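Epidermin decarboxylase (Staphylococcus epidermidis, PDB 1G63) uses a bound FMN in each subunit of a homododecamer to decarboxylate oxidatively the C-terminal cysteine residue of the lantibiotic precursor peptide of epidermin. Local coordinates at residues H67-V71 / T101-G106; M1-I7 / H28-I34; A11-I16 / N42-T46. All blocks are in the same frame, centred on the assembly; numbering follows the deposited sequence.

Contact 1: H67-V71 / T101-G106; sequences HINIV and TVCLTG. With FMN (flavin mononucleotide), chain M.
Thr101 OG1 is gripped by several groups: it accepts a 3.0 Å hydrogen bond from O3' of the FMN ribityl chain and is also bonded to Asn97 O, with a weak bond to Cys95 O. The two branches of Thr101 part, for CG2 packs on His67, the active-site residue. This methyl sits over one face of the imidazole, 3.7 Å from its centroid and 17° off the normal, a CH-pi contact. His67 has CG between its backbone N and carbonyl carbon (chi1 57°), which turns the ring between Thr101 CG2, over that face, and Thr105 OG1, at its edge. His67 ND1 and Thr105 OG1 are 3.3 Å apart, a long and bent, weak hydrogen bond in which either could be the donor. His67 NE2 comes within 3.5 Å of flavin N10. Farther along, Val71 CG2 packs against Thr105 CG2 at 3.8 Å, and Val102 CG2 touches both His67 CB and Ile70 CG2. Met120 of a neighbouring subunit packs on His67 and Thr105, placing this FMN site between subunits. The axes of segments 67-71 and 101-105 approach to 9.2 Å and cross at -59°, and Ile70 and Val102 also rest on Leu6 of strand 5-9.

Contact 2: M1-I7 / H28-I34; sequences MYGKLLI and HFDEVNI
Leu5 and Phe29 make the tight part of this contact: Leu5 CD1 stands over the centre of the phenyl face, 3.5 Å from the centroid and 9° off the ring normal, a CH-pi contact. With CG anti to the backbone N (chi1 178°), Leu5 also brings CD2 to 4.1 Å from Val32 CG2. The same methyl of Val32 meets Ile7 CD1, and Ile7 CG2 packs on Ile34 CD1, so Leu5, Ile7, Val32 and Ile34 form an apolar patch on one face. Beneath these side chains the parallel strands alternate their bonds: Leu5 N to Glu31 O, Asn33 N to Leu5 O and Ile7 N to Asn33 O, each 2.9 Å. Before the strands begin, the contact is looser and more exposed. Lys4, extended beyond CG, runs beside Glu31 and points the same way, yet NZ and OE2 form only a long salt bridge of 3.8 Å; a water accepts from Lys4 NZ and may donate to Glu31 OE1. Toward the exposed N-terminus, Tyr2 N bonds His28 O, and the Tyr2 and Phe29 rings are oblique, planes at 44°. Strands 5-9 and 32-36 are the two strands of a right-handed beta-alpha-beta unit in the Rossmann-like sheet. Helix 18-25 covers Ile7 and Ile34, strand 76-82 flanks Leu5 with Tyr76 and Leu78, and Asn33 OD1 is bonded to His74 NE2.

Contact 3: A11-I16 / N42-T46; sequences ASINVI and NFINT. With FMN (flavin mononucleotide), chain N.
Apolar packing joins Phe43 and Ile44 to segment 11-16, whose residues 13-16 form a 3-10 turn leading toward helix 18-25. Val15 CG1 reaches Phe43 CB at 3.7 Å, the two side chains crossing at about a right angle; Val15 chi1 of 67° places CG1 between backbone N and carbonyl carbon. Ala11 CB lies 3.9 Å from Phe43 CE1, oblique to the ring. Ile44 fits against the end of the segment, its CG2 3.8 Å from Ile16 CG2 and its CD1 near Val15 CG2. Contacts with the flavin form a second group. Phe43 points its outer edge at the dimethylbenzene end of the isoalloxazine, with CZ 3.5 Å from C8 and CE2 similarly close to C6 and C7. Leu64 of a neighbouring subunit packs on Phe43 here. Polar bonds come from the backbone: Ala11 N donates to phosphate O2P at 2.6 Å with an N-H...O angle of 163°, and the ribityl O2' donates to Ala11 O at 2.8 Å. Thus Ala11 holds both the phosphate and the sugar chain. Ser12 OG accepts from Asn14 N at 3.3 Å, an ST turn, while Asn115 OD1 also bonds this hydroxyl. Segment 11-16 is the phosphate-binding connection after the first strand, 5-9, of the Rossmann-like sheet; Phe43 and Ile44 follow strand 32-36, whose Phe36 packs on Val15 and Ile44.

Contact 2 pairs two strands of the parallel sheet, and contact 3 joins the loops farther along the chain from those same strands; their segments alternate in sequence, with centres 21 Å apart. Contact 1 borders the sheet beside contact 2: Ile70 CG2 is 3.6 Å from Leu6 CD2. Leu6 is about 9 Å from His67 between side chains, so one strand of contact 2 comes close to, without touching, the active-site histidine. Contacts 1 and 3, about 12 Å apart at their nearest atoms, face different FMN molecules. Each flavin site is shared between subunits, one supplying the Ala11 loop and another the His67 and Thr101 side.

Contact 1: H67-V71 / T101-G106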
loop_
_atom_site.group_PDB
_atom_site.type_symbol
_atom_site.label_atom_id
_atom_site.label_comp_id
_atom_site.label_asym_id
_atom_site.label_seq_id
_atom_site.Cartn_x
_atom_site.Cartn_y
_atom_site.Cartn_z
ATOM N N HIS B 67 -8.139 25.789 -16.063
ATOM C CA HIS B 67 -9.481 25.773 -16.643
ATOM C C HIS B 67 -9.785 26.986 -17.526
ATOM O O HIS B 67 -10.580 26.891 -18.466
ATOM C CB HIS B 67 -10.526 25.661 -15.529
ATOM C CG HIS B 67 -10.432 26.750 -14.510
ATOM N ND1 HIS B 67 -11.215 27.883 -14.557
ATOM C CD2 HIS B 67 -9.606 26.906 -13.448
ATOM C CE1 HIS B 67 -10.874 28.691 -13.568
ATOM N NE2 HIS B 67 -9.899 28.121 -12.881
ATOM N N ILE B 68 -9.161 28.122 -17.225
ATOM C CA ILE B 68 -9.372 29.328 -18.016
ATOM C C ILE B 68 -8.817 29.129 -19.423
ATOM O O ILE B 68 -9.469 29.460 -20.411
ATOM C CB ILE B 68 -8.694 30.536 -17.358
ATOM C CG1 ILE B 68 -9.352 30.798 -15.999
ATOM C CG2 ILE B 68 -8.815 31.758 -18.251
ATOM C CD1 ILE B 68 -8.524 31.663 -15.085
ATOM N N ASN B 69 -7.614 28.575 -19.506
ATOM C CA ASN B 69 -6.987 28.302 -20.789
ATOM C C ASN B 69 -7.791 27.265 -21.557
ATOM O O ASN B 69 -7.942 27.369 -22.773
ATOM C CB ASN B 69 -5.561 27.800 -20.587
ATOM C CG ASN B 69 -4.617 28.898 -20.144
ATOM O OD1 ASN B 69 -3.482 28.630 -19.751
ATOM N ND2 ASN B 69 -5.080 30.151 -20.215
ATOM N N ILE B 70 -8.301 26.261 -20.849
ATOM C CA ILE B 70 -9.097 25.228 -21.492
ATOM C C ILE B 70 -10.300 25.874 -22.186
ATOM O O ILE B 70 -10.613 25.556 -23.328
ATOM C CB ILE B 70 -9.579 24.174 -20.462
ATOM C CG1 ILE B 70 -8.370 23.391 -19.937
ATOM C CG2 ILE B 70 -10.592 23.222 -21.101
ATOM C CD1 ILE B 70 -8.698 22.366 -18.862
ATOM N N VAL B 71 -10.954 26.802 -21.497
ATOM C CA VAL B 71 -12.110 27.482 -22.046
ATOM C C VAL B 71 -11.760 28.384 -23.234
ATOM O O VAL B 71 -12.473 28.396 -24.238
ATOM C CB VAL B 71 -12.824 28.310 -20.952
ATOM C CG1 VAL B 71 -13.891 29.213 -21.575
ATOM C CG2 VAL B 71 -13.464 27.360 -19.931
ATOM N N THR B 101 -16.052 23.058 -13.245
ATOM C CA THR B 101 -15.411 24.375 -13.137
ATOM C C THR B 101 -15.252 24.968 -14.546
ATOM O O THR B 101 -15.343 26.183 -14.744
ATOM C CB THR B 101 -14.010 24.282 -12.478
ATOM O OG1 THR B 101 -14.154 23.916 -11.105
ATOM C CG2 THR B 101 -13.281 25.614 -12.563
ATOM N N VAL B 102 -14.997 24.099 -15.519
ATOM C CA VAL B 102 -14.862 24.525 -16.905
ATOM C C VAL B 102 -16.214 25.031 -17.415
ATOM O O VAL B 102 -16.278 26.026 -18.144
ATOM C CB VAL B 102 -14.361 23.352 -17.800
ATOM C CG1 VAL B 102 -14.686 23.610 -19.277
ATOM C CG2 VAL B 102 -12.855 23.186 -17.615
ATOM N N CYS B 103 -17.289 24.354 -17.019
ATOM C CA CYS B 103 -18.628 24.744 -17.436
ATOM C C CYS B 103 -19.069 26.078 -16.852
ATOM O O CYS B 103 -19.820 26.802 -17.491
ATOM C CB CYS B 103 -19.644 23.648 -17.088
ATOM S SG CYS B 103 -19.469 22.157 -18.094
ATOM N N LEU B 104 -18.608 26.408 -15.647
ATOM C CA LEU B 104 -18.972 27.690 -15.046
ATOM C C LEU B 104 -18.278 28.799 -15.831
ATOM O O LEU B 104 -18.896 29.776 -16.244
ATOM C CB LEU B 104 -18.528 27.768 -13.582
ATOM C CG LEU B 104 -18.771 29.138 -12.915
ATOM C CD1 LEU B 104 -19.861 29.028 -11.860
ATOM C CD2 LEU B 104 -17.491 29.651 -12.279
ATOM N N THR B 105 -16.980 28.624 -16.036
ATOM C CA THR B 105 -16.176 29.601 -16.748
ATOM C C THR B 105 -16.640 29.822 -18.187
ATOM O O THR B 105 -16.651 30.954 -18.672
ATOM C CB THR B 105 -14.694 29.175 -16.754
ATOM O OG1 THR B 105 -14.250 28.980 -15.410
ATOM C CG2 THR B 105 -13.830 30.235 -17.410
ATOM N N GLY B 106 -17.034 28.747 -18.867
ATOM C CA GLY B 106 -17.463 28.883 -20.249
ATOM C C GLY B 106 -18.951 28.775 -20.531
ATOM O O GLY B 106 -19.338 28.205 -21.551
HETATM N N1 FMN M . -11.290 29.022 -8.470
HETATM C C2 FMN M . -11.638 30.256 -7.977
HETATM O O2 FMN M . -12.739 30.556 -7.617
HETATM N N3 FMN M . -10.633 31.259 -7.888
HETATM C C4 FMN M . -9.341 31.112 -8.254
HETATM O O4 FMN M . -8.561 32.066 -8.162
HETATM C C4A FMN M . -8.968 29.803 -8.812
HETATM N N5 FMN M . -7.716 29.540 -9.160
HETATM C C5A FMN M . -7.373 28.272 -9.512
HETATM C C6 FMN M . -5.976 27.949 -9.797
HETATM C C7 FMN M . -5.575 26.732 -10.287
HETATM C C7M FMN M . -4.090 26.428 -10.559
HETATM C C8 FMN M . -6.543 25.617 -10.308
HETATM C C8M FMN M . -6.126 24.225 -10.702
HETATM C C9 FMN M . -7.884 25.917 -10.069
HETATM C C9A FMN M . -8.338 27.194 -9.673
HETATM N N10 FMN M . -9.690 27.538 -9.390
HETATM C C10 FMN M . -10.037 28.776 -8.867
HETATM C "C1'" FMN M . -10.743 26.506 -9.491
HETATM C "C2'" FMN M . -10.982 25.873 -8.100
HETATM O "O2'" FMN M . -9.817 25.282 -7.508
HETATM C "C3'" FMN M . -12.064 24.801 -8.191
HETATM O "O3'" FMN M . -13.309 25.411 -8.628
HETATM C "C4'" FMN M . -12.335 24.016 -6.916
HETATM O "O4'" FMN M . -13.232 22.913 -7.178
HETATM C "C5'" FMN M . -12.877 24.846 -5.765
HETATM O "O5'" FMN M . -12.984 24.049 -4.573
HETATM P P FMN M . -13.176 24.649 -3.129
HETATM O O1P FMN M . -14.395 25.483 -3.177
HETATM O O2P FMN M . -11.948 25.412 -2.745
HETATM O O3P FMN M . -13.348 23.389 -2.201
#

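Contact 2: M1-I7 / H28-I34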
loop_
_atom_site.group_PDB
_atom_site.type_symbol
_atom_site.label_atom_id
_atom_site.label_comp_id
_atom_site.label_asym_id
_atom_site.label_seq_id
_atom_site.Cartn_x
_atom_site.Cartn_y
_atom_site.Cartn_z
ATOM N N MET B 1 -13.748 23.278 -41.489
ATOM C CA MET B 1 -14.015 22.875 -40.079
ATOM C C MET B 1 -14.274 24.115 -39.228
ATOM O O MET B 1 -13.737 25.187 -39.513
ATOM C CB MET B 1 -12.830 22.069 -39.553
ATOM C CG MET B 1 -12.455 20.931 -40.494
ATOM S SD MET B 1 -11.356 19.714 -39.774
ATOM C CE MET B 1 -12.457 18.329 -39.617
ATOM N N TYR B 2 -15.083 23.966 -38.179
ATOM C CA TYR B 2 -15.469 25.099 -37.339
ATOM C C TYR B 2 -14.612 25.531 -36.150
ATOM O O TYR B 2 -14.896 26.562 -35.530
ATOM C CB TYR B 2 -16.898 24.893 -36.841
ATOM C CG TYR B 2 -17.899 24.646 -37.938
ATOM C CD1 TYR B 2 -18.018 23.390 -38.527
ATOM C CD2 TYR B 2 -18.736 25.670 -38.384
ATOM C CE1 TYR B 2 -18.950 23.154 -39.532
ATOM C CE2 TYR B 2 -19.669 25.449 -39.388
ATOM C CZ TYR B 2 -19.772 24.189 -39.957
ATOM O OH TYR B 2 -20.705 23.967 -40.944
ATOM N N GLY B 3 -13.577 24.776 -35.817
ATOM C CA GLY B 3 -12.768 25.178 -34.682
ATOM C C GLY B 3 -12.810 24.162 -33.554
ATOM O O GLY B 3 -13.633 23.244 -33.562
ATOM N N LYS B 4 -11.931 24.340 -32.573
ATOM C CA LYS B 4 -11.831 23.420 -31.449
ATOM C C LYS B 4 -13.094 23.227 -30.608
ATOM O O LYS B 4 -13.739 24.180 -30.179
ATOM C CB LYS B 4 -10.650 23.831 -30.563
ATOM C CG LYS B 4 -9.319 23.759 -31.292
ATOM C CD LYS B 4 -8.171 24.206 -30.420
ATOM C CE LYS B 4 -6.877 24.213 -31.212
ATOM N NZ LYS B 4 -5.727 24.702 -30.404
ATOM N N LEU B 5 -13.433 21.963 -30.391
ATOM C CA LEU B 5 -14.604 21.586 -29.616
ATOM C C LEU B 5 -14.229 20.692 -28.431
ATOM O O LEU B 5 -13.454 19.742 -28.569
ATOM C CB LEU B 5 -15.612 20.870 -30.520
ATOM C CG LEU B 5 -16.912 20.355 -29.885
ATOM C CD1 LEU B 5 -18.011 20.348 -30.921
ATOM C CD2 LEU B 5 -16.712 18.966 -29.304
ATOM N N LEU B 6 -14.785 21.007 -27.265
ATOM C CA LEU B 6 -14.523 20.237 -26.055
ATOM C C LEU B 6 -15.760 19.476 -25.602
ATOM O O LEU B 6 -16.854 20.038 -25.536
ATOM C CB LEU B 6 -14.063 21.155 -24.921
ATOM C CG LEU B 6 -13.973 20.529 -23.522
ATOM C CD1 LEU B 6 -13.020 19.341 -23.536
ATOM C CD2 LEU B 6 -13.513 21.571 -22.517
ATOM N N ILE B 7 -15.586 18.190 -25.311
ATOM C CA ILE B 7 -16.690 17.375 -24.828
ATOM C C ILE B 7 -16.492 17.158 -23.335
ATOM O O ILE B 7 -15.433 16.708 -22.899
ATOM C CB ILE B 7 -16.739 15.978 -25.483
ATOM C CG1 ILE B 7 -17.107 16.091 -26.959
ATOM C CG2 ILE B 7 -17.758 15.091 -24.743
ATOM C CD1 ILE B 7 -17.106 14.751 -27.678
ATOM N N HIS B 28 -15.795 17.520 -38.434
ATOM C CA HIS B 28 -16.351 18.857 -38.595
ATOM C C HIS B 28 -15.628 19.930 -37.787
ATOM O O HIS B 28 -15.771 21.118 -38.070
ATOM C CB HIS B 28 -17.838 18.866 -38.221
ATOM C CG HIS B 28 -18.659 17.856 -38.963
ATOM N ND1 HIS B 28 -18.572 16.502 -38.721
ATOM C CD2 HIS B 28 -19.592 18.006 -39.932
ATOM C CE1 HIS B 28 -19.419 15.859 -39.506
ATOM N NE2 HIS B 28 -20.051 16.749 -40.251
ATOM N N PHE B 29 -14.855 19.522 -36.784
ATOM C CA PHE B 29 -14.137 20.487 -35.947
ATOM C C PHE B 29 -12.631 20.258 -35.950
ATOM O O PHE B 29 -12.167 19.119 -35.866
ATOM C CB PHE B 29 -14.671 20.441 -34.508
ATOM C CG PHE B 29 -16.155 20.688 -34.403
ATOM C CD1 PHE B 29 -17.062 19.660 -34.633
ATOM C CD2 PHE B 29 -16.643 21.959 -34.104
ATOM C CE1 PHE B 29 -18.440 19.890 -34.569
ATOM C CE2 PHE B 29 -18.013 22.203 -34.040
ATOM C CZ PHE B 29 -18.915 21.162 -34.273
ATOM N N ASP B 30 -11.877 21.353 -36.048
ATOM C CA ASP B 30 -10.413 21.309 -36.087
ATOM C C ASP B 30 -9.853 20.315 -35.090
ATOM O O ASP B 30 -8.961 19.528 -35.397
ATOM C CB ASP B 30 -9.842 22.698 -35.798
ATOM C CG ASP B 30 -10.240 23.722 -36.844
ATOM O OD1 ASP B 30 -10.137 24.933 -36.557
ATOM O OD2 ASP B 30 -10.649 23.317 -37.954
ATOM N N GLU B 31 -10.387 20.373 -33.882
ATOM C CA GLU B 31 -9.988 19.487 -32.805
ATOM C C GLU B 31 -11.216 19.133 -31.984
ATOM O O GLU B 31 -12.182 19.898 -31.922
ATOM C CB GLU B 31 -8.964 20.176 -31.893
ATOM C CG GLU B 31 -7.513 19.956 -32.267
ATOM C CD GLU B 31 -6.553 20.592 -31.275
ATOM O OE1 GLU B 31 -6.818 20.525 -30.058
ATOM O OE2 GLU B 31 -5.522 21.150 -31.707
ATOM N N VAL B 32 -11.181 17.956 -31.377
ATOM C CA VAL B 32 -12.252 17.513 -30.503
ATOM C C VAL B 32 -11.537 16.872 -29.323
ATOM O O VAL B 32 -10.957 15.792 -29.429
ATOM C CB VAL B 32 -13.195 16.518 -31.197
ATOM C CG1 VAL B 32 -12.396 15.484 -31.923
ATOM C CG2 VAL B 32 -14.109 15.862 -30.167
ATOM N N ASN B 33 -11.548 17.586 -28.204
ATOM C CA ASN B 33 -10.894 17.141 -26.985
ATOM C C ASN B 33 -11.944 16.692 -25.974
ATOM O O ASN B 33 -13.134 16.962 -26.140
ATOM C CB ASN B 33 -10.042 18.278 -26.431
ATOM C CG ASN B 33 -9.036 18.797 -27.449
ATOM O OD1 ASN B 33 -8.890 19.998 -27.631
ATOM N ND2 ASN B 33 -8.338 17.891 -28.107
ATOM N N ILE B 34 -11.512 16.012 -24.919
ATOM C CA ILE B 34 -12.472 15.527 -23.948
ATOM C C ILE B 34 -12.035 15.661 -22.484
ATOM O O ILE B 34 -10.846 15.640 -22.160
ATOM C CB ILE B 34 -12.837 14.066 -24.291
ATOM C CG1 ILE B 34 -14.064 13.627 -23.495
ATOM C CG2 ILE B 34 -11.636 13.176 -24.066
ATOM C CD1 ILE B 34 -14.802 12.464 -24.119
HETATM O O HOH W 1 -5.153 22.504 -28.402
#

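Contact 3: A11-I16 / N42-T46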
loop_
_atom_site.group_PDB
_atom_site.type_symbol
_atom_site.label_atom_id
_atom_site.label_comp_id
_atom_site.label_asym_id
_atom_site.label_seq_id
_atom_site.Cartn_x
_atom_site.Cartn_y
_atom_site.Cartn_z
ATOM N N ALA B 11 -21.167 10.985 -15.783
ATOM C CA ALA B 11 -21.542 9.623 -15.422
ATOM C C ALA B 11 -22.924 9.144 -15.854
ATOM O O ALA B 11 -23.753 8.745 -15.034
ATOM C CB ALA B 11 -21.365 9.420 -13.923
ATOM N N SER B 12 -23.161 9.190 -17.155
ATOM C CA SER B 12 -24.397 8.696 -17.738
ATOM C C SER B 12 -24.014 7.359 -18.359
ATOM O O SER B 12 -22.907 7.205 -18.867
ATOM C CB SER B 12 -24.896 9.629 -18.837
ATOM O OG SER B 12 -25.754 8.933 -19.731
ATOM N N ILE B 13 -24.919 6.391 -18.316
ATOM C CA ILE B 13 -24.644 5.079 -18.878
ATOM C C ILE B 13 -24.135 5.174 -20.317
ATOM O O ILE B 13 -23.297 4.377 -20.736
ATOM C CB ILE B 13 -25.914 4.180 -18.842
ATOM C CG1 ILE B 13 -25.598 2.792 -19.401
ATOM C CG2 ILE B 13 -27.041 4.831 -19.637
ATOM C CD1 ILE B 13 -24.495 2.067 -18.664
ATOM N N ASN B 14 -24.625 6.157 -21.069
ATOM C CA ASN B 14 -24.206 6.300 -22.460
ATOM C C ASN B 14 -22.811 6.846 -22.679
ATOM O O ASN B 14 -22.384 7.002 -23.822
ATOM C CB ASN B 14 -25.209 7.143 -23.240
ATOM C CG ASN B 14 -26.514 6.426 -23.446
ATOM O OD1 ASN B 14 -27.520 6.749 -22.818
ATOM N ND2 ASN B 14 -26.503 5.426 -24.316
ATOM N N VAL B 15 -22.095 7.138 -21.601
ATOM C CA VAL B 15 -20.737 7.638 -21.743
ATOM C C VAL B 15 -19.876 6.511 -22.326
ATOM O O VAL B 15 -18.792 6.754 -22.855
ATOM C CB VAL B 15 -20.157 8.096 -20.388
ATOM C CG1 VAL B 15 -19.969 6.906 -19.471
ATOM C CG2 VAL B 15 -18.849 8.835 -20.608
ATOM N N ILE B 16 -20.371 5.277 -22.235
ATOM C CA ILE B 16 -19.638 4.132 -22.768
ATOM C C ILE B 16 -19.604 4.145 -24.297
ATOM O O ILE B 16 -18.842 3.400 -24.911
ATOM C CB ILE B 16 -20.257 2.788 -22.315
ATOM C CG1 ILE B 16 -21.586 2.548 -23.039
ATOM C CG2 ILE B 16 -20.462 2.793 -20.811
ATOM C CD1 ILE B 16 -22.204 1.201 -22.748
ATOM N N ASN B 42 -15.955 5.335 -13.610
ATOM C CA ASN B 42 -16.410 4.036 -13.116
ATOM C C ASN B 42 -17.135 3.296 -14.230
ATOM O O ASN B 42 -17.544 2.156 -14.048
ATOM C CB ASN B 42 -17.398 4.198 -11.963
ATOM C CG ASN B 42 -16.761 4.760 -10.721
ATOM O OD1 ASN B 42 -17.458 5.223 -9.823
ATOM N ND2 ASN B 42 -15.435 4.719 -10.652
ATOM N N PHE B 43 -17.311 3.949 -15.373
ATOM C CA PHE B 43 -18.016 3.331 -16.487
ATOM C C PHE B 43 -17.094 2.927 -17.621
ATOM O O PHE B 43 -17.379 1.985 -18.362
ATOM C CB PHE B 43 -19.073 4.279 -17.054
ATOM C CG PHE B 43 -20.189 4.581 -16.110
ATOM C CD1 PHE B 43 -19.951 5.270 -14.927
ATOM C CD2 PHE B 43 -21.486 4.203 -16.418
ATOM C CE1 PHE B 43 -20.987 5.585 -14.062
ATOM C CE2 PHE B 43 -22.531 4.510 -15.564
ATOM C CZ PHE B 43 -22.281 5.208 -14.377
ATOM N N ILE B 44 -15.995 3.647 -17.774
ATOM C CA ILE B 44 -15.076 3.336 -18.849
ATOM C C ILE B 44 -13.645 3.644 -18.468
ATOM O O ILE B 44 -13.380 4.280 -17.455
ATOM C CB ILE B 44 -15.405 4.159 -20.118
ATOM C CG1 ILE B 44 -15.357 5.651 -19.780
ATOM C CG2 ILE B 44 -16.770 3.771 -20.668
ATOM C CD1 ILE B 44 -15.490 6.552 -20.982
ATOM N N ASN B 45 -12.725 3.172 -19.298
ATOM C CA ASN B 45 -11.312 3.441 -19.107
ATOM C C ASN B 45 -11.105 4.685 -19.968
ATOM O O ASN B 45 -11.035 4.599 -21.195
ATOM C CB ASN B 45 -10.471 2.282 -19.636
ATOM C CG ASN B 45 -9.001 2.464 -19.352
ATOM O OD1 ASN B 45 -8.430 3.515 -19.641
ATOM N ND2 ASN B 45 -8.376 1.438 -18.787
ATOM N N THR B 46 -11.045 5.840 -19.321
ATOM C CA THR B 46 -10.890 7.106 -20.030
ATOM C C THR B 46 -9.622 7.251 -20.860
ATOM O O THR B 46 -9.616 8.007 -21.825
ATOM C CB THR B 46 -10.978 8.307 -19.055
ATOM O OG1 THR B 46 -9.927 8.222 -18.079
ATOM C CG2 THR B 46 -12.339 8.314 -18.350
HETATM N N1 FMN N . -27.401 9.716 -14.127
HETATM C C2 FMN N . -27.899 10.436 -15.182
HETATM O O2 FMN N . -28.163 11.602 -15.126
HETATM N N3 FMN N . -28.126 9.765 -16.430
HETATM C C4 FMN N . -27.891 8.454 -16.666
HETATM O O4 FMN N . -28.149 7.961 -17.775
HETATM C C4A FMN N . -27.385 7.675 -15.528
HETATM N N5 FMN N . -27.077 6.391 -15.667
HETATM C C5A FMN N . -26.446 5.735 -14.648
HETATM C C6 FMN N . -26.008 4.351 -14.831
HETATM C C7 FMN N . -25.497 3.593 -13.816
HETATM C C7M FMN N . -25.038 2.147 -14.054
HETATM C C8 FMN N . -25.143 4.252 -12.543
HETATM C C8M FMN N . -24.449 3.499 -11.434
HETATM C C9 FMN N . -25.578 5.559 -12.343
HETATM C C9A FMN N . -26.214 6.327 -13.337
HETATM N N10 FMN N . -26.658 7.678 -13.188
HETATM C C10 FMN N . -27.142 8.416 -14.261
HETATM C "C1'" FMN N . -26.443 8.371 -11.909
HETATM C "C2'" FMN N . -25.129 9.187 -11.981
HETATM O "O2'" FMN N . -23.966 8.417 -12.289
HETATM C "C3'" FMN N . -24.892 9.912 -10.657
HETATM O "O3'" FMN N . -25.981 10.863 -10.426
HETATM C "C4'" FMN N . -23.567 10.652 -10.538
HETATM O "O4'" FMN N . -23.360 11.137 -9.188
HETATM C "C5'" FMN N . -23.394 11.800 -11.520
HETATM O "O5'" FMN N . -22.067 12.358 -11.417
HETATM P P FMN N . -21.448 13.337 -12.502
HETATM O O1P FMN N . -22.382 14.499 -12.630
HETATM O O2P FMN N . -21.261 12.569 -13.754
HETATM O O3P FMN N . -20.063 13.756 -11.889
#